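Local coordinates for Baccell_00875 (Bacteroides cellulosilyticus DSM 14838, PDB 5NO8), which acts as a polysaccharide lyase, probably removing the rhamnose that caps glucuronic acid in complex arabinogalactan proteins, at residues W54-K57 and Q62-W65; G75-V80 and I110-K115; V258-N263 and F318-N323; D347-R352 and G399-K404; N529-P534 and M572-A577. One frame throughout, in Å; residues are numbered along the deposited sequence.

In the fold
Contacts 1, 2 and 3 lie in the part of the chain rich in strands. Contacts 4 and 5 lie in the later helical part. No two contacts touch. Contacts 1 and 4 are on opposite sides of the chain's centre, with their own centres about 44 Å apart. Contact 1 is partly buried and joins two pieces of one loop through an amide, a backbone N-H and waters. The other four are buried and meet across their segments through apolar side chains. Contacts 2 and 3 pack strands, contact 2 between two sheets and contact 3 within one curled sheet. Contact 4 packs two helices, and contact 5 sets a loop against a helix.

Contact 1: residues W54-K57 and Q62-W65; sequences WVVK and QYPW
Gln62 reaches over to Lys57 with its amide oxygen, and this gives the one direct hydrogen bond of the contact. Lys57 N donates to Gln62 OE1 at 2.8 Å, and the bond is nearly straight (N-H...O 172°). The donor is tilted out of the carbonyl plane. The Gln62 chain is extended, with CG anti to the backbone N (chi1 -170°), which carries the amide across to 54-57. Its NE2 bonds to Asn149 OD1, so both ends of the amide are held and its rotation is fixed.

Two waters add bridges. Water 1 donates to Gln62 OE1 at 2.6 Å and to Val55 O at 2.7 Å. Water 2 accepts from Tyr63 N at 2.9 Å and lies 2.7 Å from Lys57 O, probably donating to it.

Both segments belong to the long loop between strands 40-45 and 75-81. A side-chain amide here does the work of a backbone carbonyl and draws a short excursion of that loop together, with Lys57 CA and Gln62 CA 5.7 Å apart. With an alanine for Gln62, Lys57 N, Asn149 OD1 and water 1 would probably lose a partner, leaving the loop freer to move.

Apolar contact is slight. Val56 CG1 lies at the edge of the Tyr63 ring, near its plane, 4.0 Å from Tyr63 CD2. The same methyl touches Gln62 CD at 3.9 Å, where the two side chains cross at about a right angle.

Contact 2: residues G75-V80 and I110-K115; sequences GYFTVV and IRILIK
Phe77 pushes the far end of its ring against Ile110 and Ile112, and every contact between the two segments is apolar. Phe77 CZ lies 3.6 Å from Ile110 CB. On one side of CZ, Phe77 CE1 meets Ile110 CG1 at 3.8 Å. On the other, Phe77 CE2 is 4.1 Å from Ile110 CG2. Both Ile110 branches lie on the same side of the ring plane and run obliquely past its far end. Phe77 CG sits between the backbone N and the carbonyl carbon (chi1 57°), and from there the ring projects toward the other strand.

No hydrogen bond joins the two segments, because they lie in different sheets. Strand 75-81 pairs with 84-90 and 137-145, while 110-119 pairs with 102-107 and 122-131. The arrangement is consistent with the face-to-face packing of a beta sandwich, with Phe77 reaching from one sheet to the other. Leu139 and Glu107 also touch its side chain. A serine at Phe77 would probably open a gap beside Ile110 and cost the two sheets this apolar bridge.

Ile112 makes a lighter contact at the ring edge. Its CD1 is near the ring plane, 4.0 Å from Phe77 CE2. Within the first strand, Val79 CG1 also lies at the edge of the Phe77 ring.

Contact 3: residues V258-N263 and F318-N323; sequences VLVSCN and FDFYYN
Val258 and Tyr322 form the tight end of this contact. Their side chains come from opposite directions, and both valine methyls rest on the far part of the tyrosine. Val258 CG2 is 3.6 Å from Tyr322 OH and 3.8 Å from Tyr322 CZ. Val258 CG1 is 3.8 Å from Tyr322 CE2. Tyr322 CG stands between its backbone N and carbonyl carbon (chi1 56°), which sends the ring across toward 258-263. Ala173 touches both side chains.

Two residues along each strand, the packing eases. Val260 reaches Phe320 obliquely with both methyls. CG1 lies 4.1 Å from Phe320 CE2, and CG2 keeps the same 4.1 Å from Phe320 CD2. Val275 also touches Phe320.

The loose end is at Cys262 and Phe318. They point toward each other, but Cys262 SG stays 4.8 Å from Phe318 CD2. Cys262 is partly exposed, and Asn263 beyond it is exposed.

The strands face each other rather than pair. Val260 CA and Phe320 CA are 8.8 Å apart, and no hydrogen bond crosses. Strand 259-262 bonds to 272-278, whereas 314-322 bonds to 287-290 and 326-335. All belong to one curled mixed sheet that brings these strands face to face, with the side-chain packing of a beta sandwich.

Contact 4: residues D347-R352 and G399-K404; sequences DFIRTR and GVLLVK
Ile349 meets Leu401 and Leu402 where helix 338-352 crosses helix 396-409. The short segments cross at -120°, with their axes 10.7 Å apart. This is apolar helix-to-helix packing in the helical domain, which is consistent with the alpha/alpha toroid known from other polysaccharide lyases.

Along the first segment, Phe348 takes no part in this interface; its ring meets Tyr369 edge-to-face. Ile349 carries the contact. Its CG2 is anti to the backbone N, with CG1 beside that N (chi1 -70°), and both branches reach the second helix. Leu402 CD1 fits into the fork between them, 3.9 Å from Ile349 CG2 and equally 3.9 Å from Ile349 CD1. Ile349 CD1 also meets Leu401 CD2 at 3.9 Å.

Arg350 adds only its base, with CB 4.5 Å from Leu402 CD2. Its far end leads away, and the side chain touches Glu413 and Ser417 of helix 412-429.

Thr351 turns back on its own helix. Its OG1 donates to Asp347 O at 2.8 Å, and its backbone N donates to the same oxygen. The two donors come from opposite faces of the carbonyl plane. At the end of the segment, Arg352 CG lies over the centre of the Phe348 ring, 3.7 Å above its plane.

Contact 5: residues N529-P534 and M572-A577; sequences NGLNYP and MPVLEA
Leu531 and Tyr533 both point at Val574, and the valine gives one methyl to each. Val574 CG1 is anti to the backbone N (chi1 171°), with CG2 beside that N. CG2 faces Leu531, whose side chain crosses it obliquely. The distances are 4.1 Å from Val574 CG2 to Leu531 CD2 and 4.2 Å to Leu531 CD1, so the leucine presents both of its end methyls. CG1 meets the far end of the tyrosine, 4.2 Å from Tyr533 OH and 4.4 Å from Tyr533 CE2.

The loop is shaped by a type II' beta turn from Asn529 to Asn532, closed by Asn532 N donating to Asn529 O at 3.0 Å. Gly530 takes positive phi as the chain leaves helix 509-529. Its carbonyl oxygen sits 3.8 Å above the Tyr533 ring plane, toward the rim. On the other side of the contact, Val574 belongs to helix 562-576, which is kinked around Pro573. Tyr540 also touches Val574.

No polar bond crosses between the two segments, and the van der Waals contacts are light. The tyrosine hydroxyl finds its polar partner just before the helical segment, where it bonds to Gln571 OE1. That bond probably does more than the loose methyl contacts to fix where the ring points.

Contact 1: residues W54-K57 and Q62-W65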
# COMPACT_ATOMS: atom_id res chain seq x y z
N TRP A 54 12.54 3.10 -17.45
CA TRP A 54 11.28 3.19 -16.70
C TRP A 54 10.39 1.98 -16.91
O TRP A 54 9.38 1.83 -16.19
CB TRP A 54 10.57 4.49 -17.04
CG TRP A 54 11.32 5.65 -16.48
CD1 TRP A 54 12.38 6.32 -17.06
CD2 TRP A 54 11.14 6.23 -15.19
NE1 TRP A 54 12.83 7.30 -16.21
CE2 TRP A 54 12.09 7.27 -15.06
CE3 TRP A 54 10.24 6.00 -14.14
CZ2 TRP A 54 12.17 8.06 -13.91
CZ3 TRP A 54 10.32 6.79 -13.02
CH2 TRP A 54 11.28 7.81 -12.91
N VAL A 55 10.74 1.12 -17.85
CA VAL A 55 10.05 -0.17 -18.02
C VAL A 55 10.91 -1.38 -17.70
O VAL A 55 12.15 -1.34 -17.76
CB VAL A 55 9.40 -0.33 -19.43
CG1 VAL A 55 8.40 0.77 -19.70
CG2 VAL A 55 10.41 -0.37 -20.56
N VAL A 56 10.23 -2.46 -17.33
CA VAL A 56 10.84 -3.76 -17.15
C VAL A 56 11.29 -4.21 -18.53
O VAL A 56 10.57 -4.01 -19.50
CB VAL A 56 9.82 -4.78 -16.57
CG1 VAL A 56 10.48 -6.14 -16.35
CG2 VAL A 56 9.25 -4.27 -15.25
N LYS A 57 12.46 -4.84 -18.62
CA LYS A 57 12.89 -5.42 -19.90
C LYS A 57 12.02 -6.61 -20.25
O LYS A 57 11.70 -7.43 -19.39
CB LYS A 57 14.36 -5.80 -19.88
CG LYS A 57 15.25 -4.57 -19.93
CD LYS A 57 16.71 -4.94 -20.11
CE LYS A 57 17.24 -5.60 -18.86
NZ LYS A 57 18.73 -5.70 -18.87
N GLN A 62 15.73 -9.46 -17.63
CA GLN A 62 15.53 -8.93 -16.28
C GLN A 62 14.84 -9.96 -15.42
O GLN A 62 15.27 -10.21 -14.29
CB GLN A 62 14.73 -7.63 -16.35
CG GLN A 62 14.68 -6.91 -15.03
CD GLN A 62 14.08 -5.53 -15.12
OE1 GLN A 62 13.95 -4.96 -16.21
NE2 GLN A 62 13.77 -4.95 -13.96
N TYR A 63 13.74 -10.51 -15.91
CA TYR A 63 13.09 -11.69 -15.33
C TYR A 63 12.89 -12.71 -16.44
O TYR A 63 12.33 -12.37 -17.50
CB TYR A 63 11.74 -11.33 -14.68
CG TYR A 63 11.88 -10.32 -13.58
CD1 TYR A 63 12.37 -10.69 -12.34
CD2 TYR A 63 11.59 -8.96 -13.81
CE1 TYR A 63 12.54 -9.76 -11.33
CE2 TYR A 63 11.75 -8.02 -12.80
CZ TYR A 63 12.22 -8.43 -11.57
OH TYR A 63 12.38 -7.54 -10.57
N PRO A 64 13.35 -13.96 -16.24
CA PRO A 64 13.31 -14.93 -17.36
C PRO A 64 11.91 -15.23 -17.91
O PRO A 64 11.76 -15.50 -19.10
CB PRO A 64 13.99 -16.19 -16.79
CG PRO A 64 14.25 -15.91 -15.36
CD PRO A 64 14.22 -14.43 -15.15
N TRP A 65 10.89 -15.08 -17.06
CA TRP A 65 9.51 -15.36 -17.44
C TRP A 65 8.81 -14.13 -18.04
O TRP A 65 7.67 -14.21 -18.45
CB TRP A 65 8.72 -15.92 -16.22
CG TRP A 65 8.81 -15.00 -15.04
CD1 TRP A 65 7.99 -13.98 -14.77
CD2 TRP A 65 9.82 -15.01 -14.01
NE1 TRP A 65 8.41 -13.32 -13.64
CE2 TRP A 65 9.53 -13.93 -13.15
CE3 TRP A 65 10.95 -15.80 -13.76
CZ2 TRP A 65 10.32 -13.61 -12.05
CZ3 TRP A 65 11.75 -15.49 -12.64
CH2 TRP A 65 11.42 -14.42 -11.79
O HOH W 1 14.51 -2.51 -16.98
O HOH W 2 12.85 -9.72 -18.59

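Contact 2: residues G75-V80 and I110-K115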
# COMPACT_ATOMS: atom_id res chain seq x y z
N GLY A 75 -1.11 -5.55 -25.78
CA GLY A 75 -2.30 -5.68 -24.94
C GLY A 75 -3.19 -6.80 -25.37
O GLY A 75 -2.76 -7.70 -26.10
N TYR A 76 -4.42 -6.75 -24.89
CA TYR A 76 -5.38 -7.82 -25.09
C TYR A 76 -6.81 -7.36 -24.92
O TYR A 76 -7.08 -6.29 -24.40
CB TYR A 76 -5.07 -8.99 -24.11
CG TYR A 76 -5.02 -8.57 -22.66
CD1 TYR A 76 -6.18 -8.47 -21.91
CD2 TYR A 76 -3.81 -8.26 -22.03
CE1 TYR A 76 -6.14 -8.08 -20.58
CE2 TYR A 76 -3.76 -7.84 -20.70
CZ TYR A 76 -4.93 -7.78 -19.98
OH TYR A 76 -4.89 -7.38 -18.67
N PHE A 77 -7.73 -8.19 -25.39
CA PHE A 77 -9.15 -7.93 -25.23
C PHE A 77 -9.88 -9.23 -25.47
O PHE A 77 -9.36 -10.15 -26.13
CB PHE A 77 -9.65 -6.84 -26.19
CG PHE A 77 -9.40 -7.15 -27.63
CD1 PHE A 77 -10.25 -8.00 -28.32
CD2 PHE A 77 -8.30 -6.64 -28.29
CE1 PHE A 77 -10.02 -8.31 -29.66
CE2 PHE A 77 -8.08 -6.95 -29.63
CZ PHE A 77 -8.93 -7.79 -30.30
N THR A 78 -11.07 -9.31 -24.93
CA THR A 78 -11.97 -10.41 -25.20
C THR A 78 -13.07 -9.90 -26.09
O THR A 78 -13.83 -9.03 -25.69
CB THR A 78 -12.51 -11.00 -23.90
OG1 THR A 78 -11.41 -11.51 -23.13
CG2 THR A 78 -13.52 -12.11 -24.18
N VAL A 79 -13.22 -10.49 -27.27
CA VAL A 79 -14.20 -10.05 -28.23
C VAL A 79 -15.38 -11.02 -28.22
O VAL A 79 -15.22 -12.24 -28.25
CB VAL A 79 -13.63 -9.78 -29.64
CG1 VAL A 79 -12.91 -10.96 -30.21
CG2 VAL A 79 -14.72 -9.33 -30.60
N VAL A 80 -16.56 -10.44 -28.15
CA VAL A 80 -17.79 -11.19 -28.06
C VAL A 80 -18.75 -10.78 -29.15
O VAL A 80 -19.06 -9.59 -29.32
CB VAL A 80 -18.45 -10.96 -26.69
CG1 VAL A 80 -19.81 -11.65 -26.64
CG2 VAL A 80 -17.56 -11.46 -25.58
N ILE A 110 -10.89 -6.57 -35.01
CA ILE A 110 -10.41 -5.36 -34.34
C ILE A 110 -9.08 -4.87 -34.88
O ILE A 110 -8.08 -5.58 -34.83
CB ILE A 110 -10.31 -5.55 -32.81
CG1 ILE A 110 -11.64 -6.09 -32.25
CG2 ILE A 110 -9.95 -4.25 -32.12
CD1 ILE A 110 -12.82 -5.21 -32.59
N ARG A 111 -9.08 -3.63 -35.34
CA ARG A 111 -7.87 -2.93 -35.73
C ARG A 111 -7.39 -2.13 -34.54
O ARG A 111 -8.19 -1.36 -33.96
CB ARG A 111 -8.24 -1.99 -36.86
CG ARG A 111 -7.12 -1.23 -37.51
CD ARG A 111 -7.78 -0.39 -38.62
NE ARG A 111 -6.87 0.27 -39.54
CZ ARG A 111 -6.49 1.56 -39.48
NH1 ARG A 111 -5.67 2.04 -40.42
NH2 ARG A 111 -6.88 2.35 -38.47
N ILE A 112 -6.12 -2.30 -34.18
CA ILE A 112 -5.47 -1.53 -33.12
C ILE A 112 -4.38 -0.69 -33.77
O ILE A 112 -3.42 -1.24 -34.30
CB ILE A 112 -4.85 -2.39 -32.01
CG1 ILE A 112 -5.86 -3.41 -31.44
CG2 ILE A 112 -4.36 -1.51 -30.89
CD1 ILE A 112 -5.78 -4.80 -32.04
N LEU A 113 -4.56 0.62 -33.76
CA LEU A 113 -3.54 1.51 -34.35
C LEU A 113 -2.91 2.30 -33.23
O LEU A 113 -3.63 2.92 -32.45
CB LEU A 113 -4.15 2.46 -35.36
CG LEU A 113 -3.24 3.52 -36.02
CD1 LEU A 113 -2.17 2.84 -36.87
CD2 LEU A 113 -4.08 4.46 -36.87
N ILE A 114 -1.58 2.27 -33.14
CA ILE A 114 -0.84 3.12 -32.24
C ILE A 114 -0.07 4.18 -33.00
O ILE A 114 0.73 3.84 -33.86
CB ILE A 114 0.16 2.33 -31.39
CG1 ILE A 114 -0.52 1.11 -30.76
CG2 ILE A 114 0.74 3.24 -30.31
CD1 ILE A 114 0.41 0.18 -30.01
N LYS A 115 -0.31 5.45 -32.67
CA LYS A 115 0.43 6.59 -33.25
C LYS A 115 1.19 7.26 -32.12
O LYS A 115 0.57 7.68 -31.15
CB LYS A 115 -0.54 7.58 -33.92
CG LYS A 115 -1.24 7.00 -35.17
CD LYS A 115 -2.13 8.01 -35.90
CE LYS A 115 -3.56 8.02 -35.35
NZ LYS A 115 -4.37 9.07 -35.99

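Contact 3: residues V258-N263 and F318-N323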
# COMPACT_ATOMS: atom_id res chain seq x y z
N VAL A 258 -8.00 16.79 -14.80
CA VAL A 258 -8.49 17.38 -13.55
C VAL A 258 -7.98 16.59 -12.38
O VAL A 258 -7.54 15.44 -12.53
CB VAL A 258 -10.04 17.45 -13.51
CG1 VAL A 258 -10.58 18.21 -14.72
CG2 VAL A 258 -10.68 16.07 -13.44
N LEU A 259 -8.01 17.22 -11.20
CA LEU A 259 -7.60 16.58 -9.95
C LEU A 259 -8.77 16.63 -8.98
O LEU A 259 -9.34 17.70 -8.73
CB LEU A 259 -6.40 17.31 -9.32
CG LEU A 259 -5.10 17.19 -10.09
CD1 LEU A 259 -4.16 18.29 -9.65
CD2 LEU A 259 -4.49 15.80 -9.89
N VAL A 260 -9.13 15.46 -8.46
CA VAL A 260 -10.19 15.35 -7.47
C VAL A 260 -9.55 15.10 -6.11
O VAL A 260 -8.60 14.35 -6.00
CB VAL A 260 -11.15 14.22 -7.84
CG1 VAL A 260 -12.23 14.02 -6.79
CG2 VAL A 260 -11.82 14.57 -9.15
N SER A 261 -10.11 15.72 -5.08
CA SER A 261 -9.69 15.46 -3.72
C SER A 261 -10.87 15.67 -2.78
O SER A 261 -11.78 16.45 -3.07
CB SER A 261 -8.54 16.39 -3.33
OG SER A 261 -8.88 17.73 -3.61
N CYS A 262 -10.80 15.02 -1.62
CA CYS A 262 -11.81 15.12 -0.58
C CYS A 262 -11.15 15.62 0.69
O CYS A 262 -9.96 15.43 0.89
CB CYS A 262 -12.45 13.77 -0.30
SG CYS A 262 -13.19 13.00 -1.77
N ASN A 263 -11.93 16.21 1.59
CA ASN A 263 -11.39 16.65 2.86
C ASN A 263 -10.87 15.46 3.67
O ASN A 263 -9.86 15.58 4.36
CB ASN A 263 -12.38 17.54 3.64
CG ASN A 263 -13.66 16.83 3.99
OD1 ASN A 263 -14.30 16.23 3.14
ND2 ASN A 263 -14.02 16.85 5.27
N PHE A 318 -18.08 9.27 -5.39
CA PHE A 318 -18.44 10.54 -5.98
C PHE A 318 -17.97 10.54 -7.43
O PHE A 318 -16.78 10.31 -7.67
CB PHE A 318 -17.78 11.68 -5.23
CG PHE A 318 -18.33 11.89 -3.84
CD1 PHE A 318 -19.54 12.53 -3.67
CD2 PHE A 318 -17.64 11.47 -2.71
CE1 PHE A 318 -20.04 12.76 -2.41
CE2 PHE A 318 -18.15 11.67 -1.44
CZ PHE A 318 -19.35 12.33 -1.30
N ASP A 319 -18.87 10.81 -8.38
CA ASP A 319 -18.53 10.94 -9.80
C ASP A 319 -18.68 12.39 -10.25
O ASP A 319 -19.65 13.03 -9.86
CB ASP A 319 -19.42 10.05 -10.67
CG ASP A 319 -19.10 8.59 -10.53
OD1 ASP A 319 -18.03 8.13 -11.00
OD2 ASP A 319 -19.93 7.86 -9.98
N PHE A 320 -17.68 12.91 -10.97
CA PHE A 320 -17.82 14.18 -11.71
C PHE A 320 -17.94 13.91 -13.21
O PHE A 320 -17.25 13.06 -13.76
CB PHE A 320 -16.64 15.10 -11.48
CG PHE A 320 -16.60 15.68 -10.11
CD1 PHE A 320 -17.27 16.86 -9.82
CD2 PHE A 320 -15.89 15.04 -9.11
CE1 PHE A 320 -17.24 17.39 -8.54
CE2 PHE A 320 -15.85 15.57 -7.83
CZ PHE A 320 -16.52 16.74 -7.54
N TYR A 321 -18.82 14.66 -13.87
CA TYR A 321 -19.07 14.54 -15.30
C TYR A 321 -18.86 15.92 -15.85
O TYR A 321 -19.40 16.89 -15.29
CB TYR A 321 -20.49 14.07 -15.58
CG TYR A 321 -20.78 12.72 -15.00
CD1 TYR A 321 -20.49 11.55 -15.70
CD2 TYR A 321 -21.29 12.61 -13.71
CE1 TYR A 321 -20.73 10.31 -15.14
CE2 TYR A 321 -21.52 11.38 -13.15
CZ TYR A 321 -21.24 10.25 -13.86
OH TYR A 321 -21.46 9.05 -13.26
N TYR A 322 -18.06 16.05 -16.90
CA TYR A 322 -17.60 17.37 -17.36
C TYR A 322 -17.20 17.33 -18.83
O TYR A 322 -16.90 16.27 -19.38
CB TYR A 322 -16.45 17.94 -16.48
CG TYR A 322 -15.26 17.02 -16.39
CD1 TYR A 322 -15.31 15.89 -15.57
CD2 TYR A 322 -14.11 17.25 -17.12
CE1 TYR A 322 -14.25 15.00 -15.53
CE2 TYR A 322 -13.04 16.39 -17.05
CZ TYR A 322 -13.11 15.26 -16.25
OH TYR A 322 -12.04 14.35 -16.24
N ASN A 323 -17.21 18.51 -19.45
CA ASN A 323 -16.71 18.70 -20.83
C ASN A 323 -17.31 17.74 -21.85
O ASN A 323 -16.62 17.15 -22.70
CB ASN A 323 -15.16 18.67 -20.85
CG ASN A 323 -14.53 19.81 -20.06
OD1 ASN A 323 -13.30 19.88 -19.91
ND2 ASN A 323 -15.35 20.67 -19.52

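Contact 4: residues D347-R352 and G399-K404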
# COMPACT_ATOMS: atom_id res chain seq x y z
N ASP A 347 -13.90 -6.21 21.26
CA ASP A 347 -14.81 -7.23 21.79
C ASP A 347 -14.80 -8.50 20.97
O ASP A 347 -14.85 -9.58 21.52
CB ASP A 347 -16.23 -6.71 21.92
CG ASP A 347 -16.38 -5.64 23.03
OD1 ASP A 347 -15.52 -5.55 23.94
OD2 ASP A 347 -17.39 -4.90 22.99
N PHE A 348 -14.69 -8.38 19.64
CA PHE A 348 -14.59 -9.56 18.77
C PHE A 348 -13.32 -10.35 19.04
O PHE A 348 -13.36 -11.59 19.08
CB PHE A 348 -14.67 -9.16 17.29
CG PHE A 348 -14.99 -10.31 16.38
CD1 PHE A 348 -13.97 -11.15 15.94
CD2 PHE A 348 -16.28 -10.54 15.93
CE1 PHE A 348 -14.24 -12.23 15.11
CE2 PHE A 348 -16.55 -11.62 15.09
CZ PHE A 348 -15.54 -12.47 14.69
N ILE A 349 -12.19 -9.65 19.18
CA ILE A 349 -10.91 -10.30 19.44
C ILE A 349 -11.02 -11.12 20.74
O ILE A 349 -10.71 -12.32 20.76
CB ILE A 349 -9.76 -9.30 19.54
CG1 ILE A 349 -9.46 -8.71 18.16
CG2 ILE A 349 -8.50 -9.99 20.08
CD1 ILE A 349 -8.62 -7.46 18.18
N ARG A 350 -11.52 -10.47 21.79
CA ARG A 350 -11.67 -11.15 23.07
C ARG A 350 -12.65 -12.32 23.01
O ARG A 350 -12.34 -13.41 23.51
CB ARG A 350 -12.09 -10.17 24.17
CG ARG A 350 -12.15 -10.82 25.55
CD ARG A 350 -12.53 -9.83 26.62
NE ARG A 350 -13.88 -9.29 26.48
CZ ARG A 350 -15.02 -9.95 26.77
NH1 ARG A 350 -15.03 -11.21 27.19
NH2 ARG A 350 -16.17 -9.32 26.62
N THR A 351 -13.82 -12.11 22.45
CA THR A 351 -14.88 -13.12 22.51
C THR A 351 -14.83 -14.23 21.46
O THR A 351 -15.47 -15.25 21.64
CB THR A 351 -16.28 -12.48 22.48
OG1 THR A 351 -16.52 -11.82 21.23
CG2 THR A 351 -16.42 -11.53 23.66
N ARG A 352 -14.09 -14.03 20.37
CA ARG A 352 -14.04 -14.98 19.25
C ARG A 352 -12.62 -15.41 18.88
O ARG A 352 -12.46 -16.50 18.34
CB ARG A 352 -14.71 -14.39 17.99
CG ARG A 352 -16.16 -13.95 18.14
CD ARG A 352 -17.08 -15.11 18.52
NE ARG A 352 -17.31 -16.07 17.43
CZ ARG A 352 -16.74 -17.29 17.29
NH1 ARG A 352 -15.83 -17.77 18.13
NH2 ARG A 352 -17.09 -18.04 16.25
N GLY A 399 -2.78 -8.38 21.29
CA GLY A 399 -2.55 -8.03 22.69
C GLY A 399 -2.22 -6.57 22.90
O GLY A 399 -2.70 -5.93 23.84
N VAL A 400 -1.40 -6.00 22.03
CA VAL A 400 -1.01 -4.62 22.18
C VAL A 400 -2.26 -3.72 21.99
O VAL A 400 -2.47 -2.75 22.73
CB VAL A 400 0.14 -4.24 21.24
CG1 VAL A 400 0.49 -2.78 21.36
CG2 VAL A 400 1.36 -5.11 21.53
N LEU A 401 -3.10 -4.07 21.01
CA LEU A 401 -4.33 -3.32 20.82
C LEU A 401 -5.22 -3.40 22.08
O LEU A 401 -5.74 -2.35 22.55
CB LEU A 401 -5.14 -3.86 19.65
CG LEU A 401 -6.51 -3.21 19.46
CD1 LEU A 401 -6.39 -1.71 19.31
CD2 LEU A 401 -7.22 -3.83 18.27
N LEU A 402 -5.45 -4.61 22.59
CA LEU A 402 -6.32 -4.74 23.77
C LEU A 402 -5.81 -3.97 24.99
O LEU A 402 -6.62 -3.40 25.72
CB LEU A 402 -6.65 -6.17 24.11
CG LEU A 402 -7.89 -6.75 23.43
CD1 LEU A 402 -7.90 -6.63 21.91
CD2 LEU A 402 -8.10 -8.19 23.86
N VAL A 403 -4.48 -3.91 25.17
CA VAL A 403 -3.92 -3.04 26.22
C VAL A 403 -4.27 -1.58 26.00
O VAL A 403 -4.69 -0.89 26.93
CB VAL A 403 -2.37 -3.12 26.33
CG1 VAL A 403 -1.89 -2.13 27.39
CG2 VAL A 403 -1.94 -4.51 26.68
N LYS A 404 -4.06 -1.06 24.78
CA LYS A 404 -4.30 0.35 24.54
C LYS A 404 -5.79 0.65 24.78
O LYS A 404 -6.11 1.66 25.40
CB LYS A 404 -3.85 0.77 23.14
CG LYS A 404 -2.35 0.76 23.01
CD LYS A 404 -1.87 1.38 21.72
CE LYS A 404 -0.37 1.25 21.60
NZ LYS A 404 0.13 2.11 20.51

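Contact 5: residues N529-P534 and M572-A577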
# COMPACT_ATOMS: atom_id res chain seq x y z
N ASN A 529 24.48 3.42 7.88
CA ASN A 529 23.92 2.76 6.70
C ASN A 529 23.30 3.76 5.71
O ASN A 529 23.42 3.58 4.51
CB ASN A 529 22.88 1.72 7.08
CG ASN A 529 23.48 0.50 7.74
OD1 ASN A 529 24.70 0.30 7.73
ND2 ASN A 529 22.61 -0.35 8.31
N GLY A 530 22.65 4.81 6.22
CA GLY A 530 21.88 5.73 5.38
C GLY A 530 20.90 4.97 4.50
O GLY A 530 20.18 4.09 4.98
N LEU A 531 20.92 5.24 3.20
CA LEU A 531 20.01 4.59 2.26
C LEU A 531 20.48 3.21 1.79
O LEU A 531 19.78 2.54 1.03
CB LEU A 531 19.76 5.49 1.05
CG LEU A 531 19.34 6.93 1.36
CD1 LEU A 531 19.07 7.67 0.05
CD2 LEU A 531 18.12 6.97 2.26
N ASN A 532 21.64 2.74 2.27
CA ASN A 532 22.05 1.36 2.03
C ASN A 532 21.34 0.40 2.98
O ASN A 532 21.94 -0.20 3.85
CB ASN A 532 23.57 1.22 2.17
CG ASN A 532 24.31 2.16 1.26
OD1 ASN A 532 25.03 3.04 1.72
ND2 ASN A 532 24.08 2.03 -0.05
N TYR A 533 20.03 0.24 2.76
CA TYR A 533 19.20 -0.57 3.64
C TYR A 533 19.51 -2.04 3.38
O TYR A 533 19.45 -2.48 2.22
CB TYR A 533 17.72 -0.32 3.36
CG TYR A 533 17.25 1.10 3.61
CD1 TYR A 533 16.96 1.55 4.89
CD2 TYR A 533 17.06 1.96 2.55
CE1 TYR A 533 16.51 2.84 5.11
CE2 TYR A 533 16.61 3.25 2.75
CZ TYR A 533 16.34 3.69 4.03
OH TYR A 533 15.89 4.96 4.19
N PRO A 534 19.84 -2.81 4.42
CA PRO A 534 19.99 -4.24 4.21
C PRO A 534 18.67 -4.93 3.83
O PRO A 534 17.57 -4.44 4.18
CB PRO A 534 20.48 -4.78 5.57
CG PRO A 534 20.56 -3.63 6.50
CD PRO A 534 19.92 -2.44 5.85
N MET A 572 13.17 10.95 5.04
CA MET A 572 11.72 11.20 4.88
C MET A 572 11.25 11.17 3.43
O MET A 572 10.23 10.55 3.18
CB MET A 572 11.28 12.51 5.54
CG MET A 572 11.16 12.41 7.04
SD MET A 572 9.71 11.46 7.57
CE MET A 572 8.45 12.66 7.19
N PRO A 573 11.98 11.82 2.48
CA PRO A 573 11.52 11.79 1.08
C PRO A 573 11.50 10.39 0.46
O PRO A 573 10.65 10.10 -0.39
CB PRO A 573 12.53 12.69 0.36
CG PRO A 573 13.11 13.55 1.44
CD PRO A 573 13.21 12.63 2.61
N VAL A 574 12.42 9.54 0.89
CA VAL A 574 12.46 8.16 0.48
C VAL A 574 11.24 7.39 1.02
O VAL A 574 10.63 6.58 0.29
CB VAL A 574 13.83 7.53 0.87
CG1 VAL A 574 13.85 6.05 0.67
CG2 VAL A 574 14.94 8.20 0.06
N LEU A 575 10.83 7.68 2.25
CA LEU A 575 9.62 7.07 2.79
C LEU A 575 8.36 7.58 2.11
O LEU A 575 7.43 6.79 1.82
CB LEU A 575 9.50 7.33 4.29
CG LEU A 575 8.26 6.73 4.95
CD1 LEU A 575 8.23 5.25 4.74
CD2 LEU A 575 8.24 7.02 6.44
N GLU A 576 8.31 8.88 1.86
CA GLU A 576 7.14 9.49 1.24
C GLU A 576 6.93 9.05 -0.19
O GLU A 576 5.79 9.06 -0.67
CB GLU A 576 7.19 11.02 1.31
CG GLU A 576 7.11 11.52 2.75
CD GLU A 576 7.00 13.02 2.87
OE1 GLU A 576 6.29 13.63 2.04
OE2 GLU A 576 7.58 13.58 3.82
N ALA A 577 7.99 8.60 -0.85
CA ALA A 577 7.88 8.14 -2.24
C ALA A 577 7.03 6.87 -2.41
O ALA A 577 6.48 6.62 -3.50
CB ALA A 577 9.27 7.94 -2.84